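Local coordinates for transcriptional regulator (TetR/AcrR family) (Bacillus halodurans, PDB 5GP9), which probably binds operator DNA through an N-terminal helix-turn-helix domain to repress fatty acid degradation genes, with a fatty-acid ligand held in its C-terminal helical domain, at residues 10-15 against 59-64; 74-79 against 83-88; 121-126 against 155-160. All blocks are in the same frame, centred on the assembly; numbering follows the deposited sequence.

Contact 1: 10-15 against 59-64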
loop_
_atom_site.group_PDB
_atom_site.type_symbol
_atom_site.label_atom_id
_atom_site.label_comp_id
_atom_site.label_asym_id
_atom_site.label_seq_id
_atom_site.Cartn_x
_atom_site.Cartn_y
_atom_site.Cartn_z
ATOM N N GLN A 10 11.857 16.780 20.592
ATOM C CA GLN A 10 11.076 17.935 20.211
ATOM C C GLN A 10 11.203 18.229 18.688
ATOM O O GLN A 10 10.271 18.709 18.112
ATOM C CB GLN A 10 11.349 19.215 21.071
ATOM C CG GLN A 10 12.550 20.002 20.734
ATOM C CD GLN A 10 13.077 20.859 21.925
ATOM O OE1 GLN A 10 13.552 20.318 22.907
ATOM N NE2 GLN A 10 12.868 22.106 21.859
ATOM N N ILE A 11 12.359 17.981 18.079
ATOM C CA ILE A 11 12.486 18.242 16.645
ATOM C C ILE A 11 11.635 17.252 15.818
ATOM O O ILE A 11 10.852 17.680 14.950
ATOM C CB ILE A 11 13.963 18.212 16.193
ATOM C CG1 ILE A 11 14.694 19.396 16.829
ATOM C CG2 ILE A 11 14.078 18.336 14.709
ATOM C CD1 ILE A 11 16.197 19.138 16.846
ATOM N N ILE A 12 11.771 15.971 16.130
ATOM C CA ILE A 12 11.022 14.928 15.381
ATOM C C ILE A 12 9.534 15.094 15.636
ATOM O O ILE A 12 8.740 14.980 14.708
ATOM C CB ILE A 12 11.524 13.523 15.630
ATOM C CG1 ILE A 12 11.315 13.106 17.042
ATOM C CG2 ILE A 12 12.918 13.373 15.059
ATOM C CD1 ILE A 12 10.949 11.628 17.053
ATOM N N ASP A 13 9.122 15.402 16.870
ATOM C CA ASP A 13 7.683 15.601 17.117
ATOM C C ASP A 13 7.187 16.781 16.311
ATOM O O ASP A 13 6.082 16.765 15.750
ATOM C CB ASP A 13 7.405 15.896 18.618
ATOM C CG ASP A 13 7.545 14.708 19.501
ATOM O OD1 ASP A 13 7.725 13.583 18.978
ATOM O OD2 ASP A 13 7.526 14.999 20.765
ATOM N N ALA A 14 7.976 17.878 16.224
ATOM C CA ALA A 14 7.607 18.990 15.416
ATOM C C ALA A 14 7.543 18.618 13.945
ATOM O O ALA A 14 6.679 19.100 13.233
ATOM C CB ALA A 14 8.608 20.164 15.585
ATOM N N ALA A 15 8.500 17.810 13.519
ATOM C CA ALA A 15 8.566 17.392 12.107
ATOM C C ALA A 15 7.283 16.614 11.717
ATOM O O ALA A 15 6.724 16.900 10.609
ATOM C CB ALA A 15 9.797 16.613 11.825
ATOM N N GLN A 59 12.827 5.581 11.459
ATOM C CA GLN A 59 13.623 4.513 11.990
ATOM C C GLN A 59 13.492 4.373 13.505
ATOM O O GLN A 59 13.440 3.260 14.026
ATOM C CB GLN A 59 15.057 4.849 11.696
ATOM C CG GLN A 59 16.123 3.831 11.969
ATOM C CD GLN A 59 17.371 4.323 11.213
ATOM O OE1 GLN A 59 17.592 5.557 11.038
ATOM N NE2 GLN A 59 18.119 3.399 10.692
ATOM N N GLU A 60 13.434 5.498 14.181
ATOM C CA GLU A 60 13.503 5.456 15.642
ATOM C C GLU A 60 12.191 4.874 16.137
ATOM O O GLU A 60 12.161 3.914 16.915
ATOM C CB GLU A 60 13.805 6.849 16.164
ATOM C CG GLU A 60 13.927 6.958 17.686
ATOM C CD GLU A 60 12.560 7.172 18.297
ATOM O OE1 GLU A 60 11.806 8.063 17.769
ATOM O OE2 GLU A 60 12.253 6.459 19.277
ATOM N N LYS A 61 11.131 5.425 15.620
ATOM C CA LYS A 61 9.765 4.960 15.920
ATOM C C LYS A 61 9.429 3.539 15.566
ATOM O O LYS A 61 8.752 2.866 16.319
ATOM C CB LYS A 61 8.778 5.859 15.259
ATOM C CG LYS A 61 8.765 7.222 15.884
ATOM C CD LYS A 61 7.697 8.059 15.255
ATOM C CE LYS A 61 7.538 9.443 15.832
ATOM N NZ LYS A 61 7.220 9.661 17.220
ATOM N N MET A 62 9.848 3.097 14.384
ATOM C CA MET A 62 9.692 1.688 14.036
ATOM C C MET A 62 10.425 0.759 14.975
ATOM O O MET A 62 9.917 -0.283 15.340
ATOM C CB MET A 62 10.143 1.474 12.572
ATOM C CG MET A 62 9.124 2.016 11.618
ATOM S SD MET A 62 7.504 1.132 11.638
ATOM C CE MET A 62 8.044 -0.501 11.905
ATOM N N GLY A 63 11.640 1.136 15.379
ATOM C CA GLY A 63 12.411 0.328 16.238
ATOM C C GLY A 63 11.706 0.110 17.539
ATOM O O GLY A 63 11.674 -1.017 18.006
ATOM N N ARG A 64 11.089 1.149 18.070
ATOM C CA ARG A 64 10.342 1.032 19.350
ATOM C C ARG A 64 9.027 0.287 19.233
ATOM O O ARG A 64 8.648 -0.420 20.147
ATOM C CB ARG A 64 10.040 2.395 19.948
ATOM C CG ARG A 64 11.299 3.155 20.308
ATOM C CD ARG A 64 11.100 4.349 21.248
ATOM N NE ARG A 64 12.445 4.781 21.688
ATOM C CZ ARG A 64 13.130 4.305 22.742
ATOM N NH1 ARG A 64 12.596 3.424 23.603
ATOM N NH2 ARG A 64 14.364 4.759 22.970
HETATM O O HOH W 1 6.590 12.309 17.119
#
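Ile12 on helix 8-26 and Glu60 on helix 50-74 make the nearest touch here, with Ile12 CD1 3.7 Å from Glu60 OE1, an oxygen that also has a weak hydrogen bond to Tyr8 OH. The contact is thin: the axes of the two short segments stay 12.6 Å apart and run at 98°, so long side chains have to bridge the space. Ile12 carries CG1 between its backbone N and carbonyl carbon (chi1 65°), which sends CD1 out to cross Glu60 at about a right angle. Ile12 also packs on Leu57 and Phe47.

The polar part runs through water. Asp13 OD1 and Lys61 NZ, 4.3 Å apart, are too distant for a direct ion pair. One water joins them, donating to Asp13 OD1 and accepting from Lys61 NZ at 2.7 Å. Within helix 50-74 Arg64 NE and Glu60 OE2 form a salt bridge 2.9 Å long, the oxygen in the guanidinium plane but the hydrogen bond well off straight (130°).

This places a hydrated pair of opposite charges beside one apolar methyl, where the DNA-binding domain meets helix 50-74. Such a water-mediated link is probably weaker than a direct ion pair and more tolerant of small shifts.

Contact 2: 74-79 against 83-88; sequences NEATDV and LKILVN
Val79 O accepts the backbone N-H of Leu83 at 3.0 Å, an i to i+4 bond of the first turn of helix 79-95, and Ala76 in the preceding loop comes back alongside Ile85 with their CA atoms 8.8 Å apart. Asp78 is the N-cap of this helix: its OD1 accepts from the backbone N of Glu80, tying down an amide at the helix start that has no carbonyl of an earlier turn to bond.

The side-chain touch is a single apolar one. Ala76 CB meets Ile85 CD1 at 4.0 Å. Ile85 holds CG1 beside its backbone N (chi1 -76°) and extends CD1 from there, which carries this methyl to the loop. At the other end, Leu83 CB lies 3.7 Å from Val79 O, next to the backbone bond, while the tip of Leu83 turns away from the loop.

The loop is the turn between helix 50-74 and helix 79-95, and Ile85 continues from Ala76 onto Gln72 and Met73 at the end of the first of these. Val79 packs on Glu136 of helix 113-139, while Leu83 reaches Leu133 of that same helix, His184 and Leu188 of helix 180-189, and Leu191 of the second subunit, which brings the start of helix 79-95 into contact with that subunit.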
loop_
_atom_site.group_PDB
_atom_site.type_symbol
_atom_site.label_atom_id
_atom_site.label_comp_id
_atom_site.label_asym_id
_atom_site.label_seq_id
_atom_site.Cartn_x
_atom_site.Cartn_y
_atom_site.Cartn_z
ATOM N N ASN A 74 5.783 -11.836 23.652
ATOM C CA ASN A 74 6.604 -12.763 24.483
ATOM C C ASN A 74 5.915 -13.156 25.782
ATOM O O ASN A 74 6.138 -14.246 26.299
ATOM C CB ASN A 74 8.007 -12.181 24.761
ATOM C CG ASN A 74 8.922 -12.251 23.545
ATOM O OD1 ASN A 74 8.497 -12.590 22.434
ATOM N ND2 ASN A 74 10.179 -11.907 23.742
ATOM N N GLU A 75 5.057 -12.271 26.269
ATOM C CA GLU A 75 4.222 -12.589 27.397
ATOM C C GLU A 75 3.028 -13.496 27.074
ATOM O O GLU A 75 2.436 -14.049 27.993
ATOM C CB GLU A 75 3.804 -11.300 28.115
ATOM C CG GLU A 75 4.955 -10.719 28.945
ATOM C CD GLU A 75 4.835 -9.230 29.223
ATOM O OE1 GLU A 75 3.694 -8.701 29.206
ATOM O OE2 GLU A 75 5.897 -8.591 29.461
ATOM N N ALA A 76 2.666 -13.687 25.802
ATOM C CA ALA A 76 1.509 -14.549 25.468
ATOM C C ALA A 76 1.911 -16.035 25.381
ATOM O O ALA A 76 3.089 -16.349 25.368
ATOM C CB ALA A 76 0.898 -14.120 24.149
ATOM N N THR A 77 0.943 -16.931 25.242
ATOM C CA THR A 77 1.271 -18.307 24.852
ATOM C C THR A 77 0.834 -18.571 23.433
ATOM O O THR A 77 1.661 -18.849 22.555
ATOM C CB THR A 77 0.702 -19.332 25.832
ATOM O OG1 THR A 77 1.418 -19.190 27.063
ATOM C CG2 THR A 77 0.886 -20.764 25.336
ATOM N N ASP A 78 -0.462 -18.435 23.213
ATOM C CA ASP A 78 -1.091 -18.861 21.994
ATOM C C ASP A 78 -0.695 -17.916 20.826
ATOM O O ASP A 78 -0.660 -16.701 20.998
ATOM C CB ASP A 78 -2.608 -18.918 22.272
ATOM C CG ASP A 78 -3.418 -19.300 21.067
ATOM O OD1 ASP A 78 -2.909 -19.126 19.945
ATOM O OD2 ASP A 78 -4.574 -19.747 21.231
ATOM N N VAL A 79 -0.393 -18.456 19.649
ATOM C CA VAL A 79 0.033 -17.586 18.531
ATOM C C VAL A 79 -1.152 -16.887 17.780
ATOM O O VAL A 79 -0.934 -15.991 16.886
ATOM C CB VAL A 79 0.929 -18.357 17.530
ATOM C CG1 VAL A 79 2.040 -19.117 18.227
ATOM C CG2 VAL A 79 0.106 -19.287 16.669
ATOM N N LEU A 83 -0.880 -12.964 17.049
ATOM C CA LEU A 83 -1.333 -12.237 15.848
ATOM C C LEU A 83 -2.314 -11.130 16.313
ATOM O O LEU A 83 -2.271 -9.995 15.790
ATOM C CB LEU A 83 -1.987 -13.163 14.787
ATOM C CG LEU A 83 -2.456 -12.486 13.458
ATOM C CD1 LEU A 83 -1.278 -11.820 12.778
ATOM C CD2 LEU A 83 -3.045 -13.516 12.510
ATOM N N LYS A 84 -3.182 -11.407 17.304
ATOM C CA LYS A 84 -4.108 -10.434 17.725
ATOM C C LYS A 84 -3.383 -9.272 18.380
ATOM O O LYS A 84 -3.757 -8.167 18.095
ATOM C CB LYS A 84 -5.201 -11.003 18.655
ATOM C CG LYS A 84 -6.271 -9.974 19.003
ATOM C CD LYS A 84 -7.393 -10.513 19.904
ATOM C CE LYS A 84 -8.336 -11.485 19.194
ATOM N NZ LYS A 84 -9.144 -10.850 18.119
ATOM N N ILE A 85 -2.301 -9.546 19.152
ATOM C CA ILE A 85 -1.424 -8.551 19.736
ATOM C C ILE A 85 -0.756 -7.645 18.700
ATOM O O ILE A 85 -0.728 -6.415 18.847
ATOM C CB ILE A 85 -0.321 -9.216 20.605
ATOM C CG1 ILE A 85 -0.977 -9.660 21.936
ATOM C CG2 ILE A 85 0.849 -8.274 20.902
ATOM C CD1 ILE A 85 -0.077 -10.498 22.841
ATOM N N LEU A 86 -0.362 -8.267 17.610
ATOM C CA LEU A 86 0.288 -7.524 16.511
ATOM C C LEU A 86 -0.733 -6.614 15.825
ATOM O O LEU A 86 -0.438 -5.428 15.651
ATOM C CB LEU A 86 0.962 -8.479 15.512
ATOM C CG LEU A 86 1.759 -7.805 14.380
ATOM C CD1 LEU A 86 3.069 -8.543 14.065
ATOM C CD2 LEU A 86 0.824 -7.765 13.195
ATOM N N VAL A 87 -1.907 -7.114 15.475
ATOM C CA VAL A 87 -2.950 -6.271 14.848
ATOM C C VAL A 87 -3.357 -5.103 15.763
ATOM O O VAL A 87 -3.458 -3.961 15.363
ATOM C CB VAL A 87 -4.146 -7.135 14.444
ATOM C CG1 VAL A 87 -5.276 -6.328 13.905
ATOM C CG2 VAL A 87 -3.665 -8.183 13.391
ATOM N N ASN A 88 -3.594 -5.449 17.019
ATOM C CA ASN A 88 -3.980 -4.483 18.000
ATOM C C ASN A 88 -2.946 -3.402 18.226
ATOM O O ASN A 88 -3.304 -2.238 18.175
ATOM C CB ASN A 88 -4.384 -5.214 19.278
ATOM C CG ASN A 88 -4.860 -4.263 20.328
ATOM O OD1 ASN A 88 -5.896 -3.579 20.142
ATOM N ND2 ASN A 88 -4.064 -4.119 21.398
#

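Contact 3: 121-126 against 155-160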
loop_
_atom_site.group_PDB
_atom_site.type_symbol
_atom_site.label_atom_id
_atom_site.label_comp_id
_atom_site.label_asym_id
_atom_site.label_seq_id
_atom_site.Cartn_x
_atom_site.Cartn_y
_atom_site.Cartn_z
ATOM N N GLU A 121 13.996 -0.325 3.907
ATOM C CA GLU A 121 14.917 -0.932 4.780
ATOM C C GLU A 121 14.479 -0.815 6.245
ATOM O O GLU A 121 14.623 -1.777 7.008
ATOM C CB GLU A 121 16.343 -0.351 4.544
ATOM C CG GLU A 121 17.378 -0.958 5.452
ATOM C CD GLU A 121 18.768 -0.389 5.220
ATOM O OE1 GLU A 121 18.927 0.869 5.252
ATOM O OE2 GLU A 121 19.682 -1.218 5.017
ATOM N N VAL A 122 13.830 0.298 6.593
ATOM C CA VAL A 122 13.335 0.457 7.983
ATOM C C VAL A 122 12.161 -0.539 8.248
ATOM O O VAL A 122 12.073 -1.224 9.281
ATOM C CB VAL A 122 12.886 1.903 8.263
ATOM C CG1 VAL A 122 12.203 2.029 9.606
ATOM C CG2 VAL A 122 14.065 2.861 8.169
ATOM N N LEU A 123 11.277 -0.627 7.289
ATOM C CA LEU A 123 10.132 -1.510 7.353
ATOM C C LEU A 123 10.499 -2.957 7.535
ATOM O O LEU A 123 9.772 -3.706 8.199
ATOM C CB LEU A 123 9.284 -1.292 6.091
ATOM C CG LEU A 123 7.943 -2.002 5.970
ATOM C CD1 LEU A 123 7.042 -1.561 7.134
ATOM C CD2 LEU A 123 7.344 -1.779 4.559
ATOM N N LYS A 124 11.676 -3.382 7.005
ATOM C CA LYS A 124 12.077 -4.781 7.100
ATOM C C LYS A 124 12.103 -5.292 8.511
ATOM O O LYS A 124 11.778 -6.429 8.748
ATOM C CB LYS A 124 13.393 -5.093 6.352
ATOM C CG LYS A 124 13.629 -6.599 6.195
ATOM C CD LYS A 124 14.963 -6.888 5.510
ATOM C CE LYS A 124 15.653 -8.136 6.083
ATOM N NZ LYS A 124 16.993 -8.375 5.445
ATOM N N GLY A 125 12.434 -4.465 9.496
ATOM C CA GLY A 125 12.401 -4.904 10.877
ATOM C C GLY A 125 11.026 -5.418 11.359
ATOM O O GLY A 125 10.922 -6.443 12.038
ATOM N N TYR A 126 9.979 -4.741 10.914
ATOM C CA TYR A 126 8.612 -5.138 11.300
ATOM C C TYR A 126 8.228 -6.414 10.507
ATOM O O TYR A 126 7.691 -7.387 11.019
ATOM C CB TYR A 126 7.676 -4.000 10.973
ATOM C CG TYR A 126 6.215 -4.217 11.280
ATOM C CD1 TYR A 126 5.787 -4.977 12.365
ATOM C CD2 TYR A 126 5.270 -3.661 10.516
ATOM C CE1 TYR A 126 4.441 -5.144 12.637
ATOM C CE2 TYR A 126 3.941 -3.799 10.778
ATOM C CZ TYR A 126 3.522 -4.556 11.833
ATOM O OH TYR A 126 2.150 -4.701 12.101
ATOM N N MET A 155 0.457 -10.568 2.730
ATOM C CA MET A 155 -1.011 -10.478 2.982
ATOM C C MET A 155 -1.275 -9.765 4.317
ATOM O O MET A 155 -2.149 -8.919 4.408
ATOM C CB MET A 155 -1.607 -11.892 2.989
ATOM C CG MET A 155 -3.125 -11.831 3.223
ATOM S SD MET A 155 -4.080 -13.363 3.344
ATOM C CE MET A 155 -3.296 -13.736 4.794
ATOM N N ILE A 156 -0.596 -10.110 5.393
ATOM C CA ILE A 156 -0.861 -9.465 6.658
ATOM C C ILE A 156 -0.541 -7.949 6.595
ATOM O O ILE A 156 -1.319 -7.058 6.993
ATOM C CB ILE A 156 -0.059 -10.139 7.791
ATOM C CG1 ILE A 156 -0.584 -11.571 8.068
ATOM C CG2 ILE A 156 -0.179 -9.313 9.084
ATOM C CD1 ILE A 156 0.329 -12.352 8.937
ATOM N N PHE A 157 0.684 -7.631 6.170
ATOM C CA PHE A 157 1.108 -6.276 6.109
ATOM C C PHE A 157 0.282 -5.534 5.142
ATOM O O PHE A 157 -0.150 -4.379 5.436
ATOM C CB PHE A 157 2.581 -6.124 5.753
ATOM C CG PHE A 157 2.969 -4.697 5.688
ATOM C CD1 PHE A 157 3.120 -3.945 6.878
ATOM C CD2 PHE A 157 3.015 -4.031 4.460
ATOM C CE1 PHE A 157 3.327 -2.565 6.788
ATOM C CE2 PHE A 157 3.252 -2.691 4.375
ATOM C CZ PHE A 157 3.394 -1.955 5.532
ATOM N N GLY A 158 0.052 -6.127 3.924
ATOM C CA GLY A 158 -0.649 -5.361 2.935
ATOM C C GLY A 158 -2.073 -5.041 3.387
ATOM O O GLY A 158 -2.618 -3.989 3.110
ATOM N N THR A 159 -2.649 -6.010 4.072
ATOM C CA THR A 159 -4.003 -5.833 4.627
ATOM C C THR A 159 -4.058 -4.762 5.697
ATOM O O THR A 159 -4.931 -3.838 5.642
ATOM C CB THR A 159 -4.617 -7.188 5.112
ATOM O OG1 THR A 159 -4.792 -8.033 3.996
ATOM C CG2 THR A 159 -6.002 -6.928 5.644
ATOM N N LEU A 160 -3.233 -4.883 6.696
ATOM C CA LEU A 160 -3.231 -3.882 7.810
ATOM C C LEU A 160 -2.955 -2.474 7.314
ATOM O O LEU A 160 -3.629 -1.519 7.609
ATOM C CB LEU A 160 -2.223 -4.274 8.827
ATOM C CG LEU A 160 -2.386 -5.571 9.588
ATOM C CD1 LEU A 160 -1.289 -5.825 10.621
ATOM C CD2 LEU A 160 -3.743 -5.672 10.249
#
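Leu123, Tyr126 and Phe157 all hold CG anti to the backbone N (chi1 -174° for Leu123, 179° for Phe157), and with both helices turning these residues inward, the leucine and the two rings extend into the gap between helix 113-139 and helix 149-169. The axes of the short segments are 12.6 Å apart and run at 112°, a spacing that large side chains fill. Leu123 and Phe157 approach from opposite directions, the two leucine methyls bearing on CE1, CZ and CE2 of the ring: CD1 of Leu123 lies 3.9 Å from Phe157 CE1, and CD2 of Leu123 lies 4.1 Å from Phe157 CZ.

Tyr126 comes in beside them. Its CE2 stands at the edge of the phenylalanine ring, near the ring plane, 4.0 Å from Phe157 CD1. Farther out, Tyr126 OH passes 3.9 Å from Leu160 CD1, the two side chains crossing at about a right angle. Tyr126 is buried, and its OH is hydrogen-bonded to His90 ND1 on helix 79-95; Phe65 of helix 50-74 packs edge-to-face with the same tyrosine.

Behind Phe157, Thr159 OG1 donates to Met155 O at 2.8 Å, and Thr159 N reaches that carbonyl from the opposite face.

Palmitic acid touches both Leu123 and Phe157, so this apolar packing forms part of the wall of the lipid site. Its chemistry suits an acyl chain, and the tyrosine hydroxyl brought into the core has its polar need met by histidine.

Overall arrangement
Contact 3 is the core of the set, with all its touching residues buried and apolar packing between its two segments apart from the tyrosine hydroxyl, which bonds to a histidine outside them; contacts 1 and 2 are only partly buried. Contact 1, between the two domains, relies on water and charge, whereas contact 2 is local, joining a helix start to its own loop by a backbone bond and one methyl contact. Contacts 1 and 3 meet where Met62 CE packs on Tyr126 CB at 3.6 Å; the bound palmitic acid touches Lys61 and Met62 as well as contact 3. Contact 2 reaches contact 3 through Leu86, whose CD2 is 3.5 Å from Tyr126 OH. Contacts 1 and 2 do not touch.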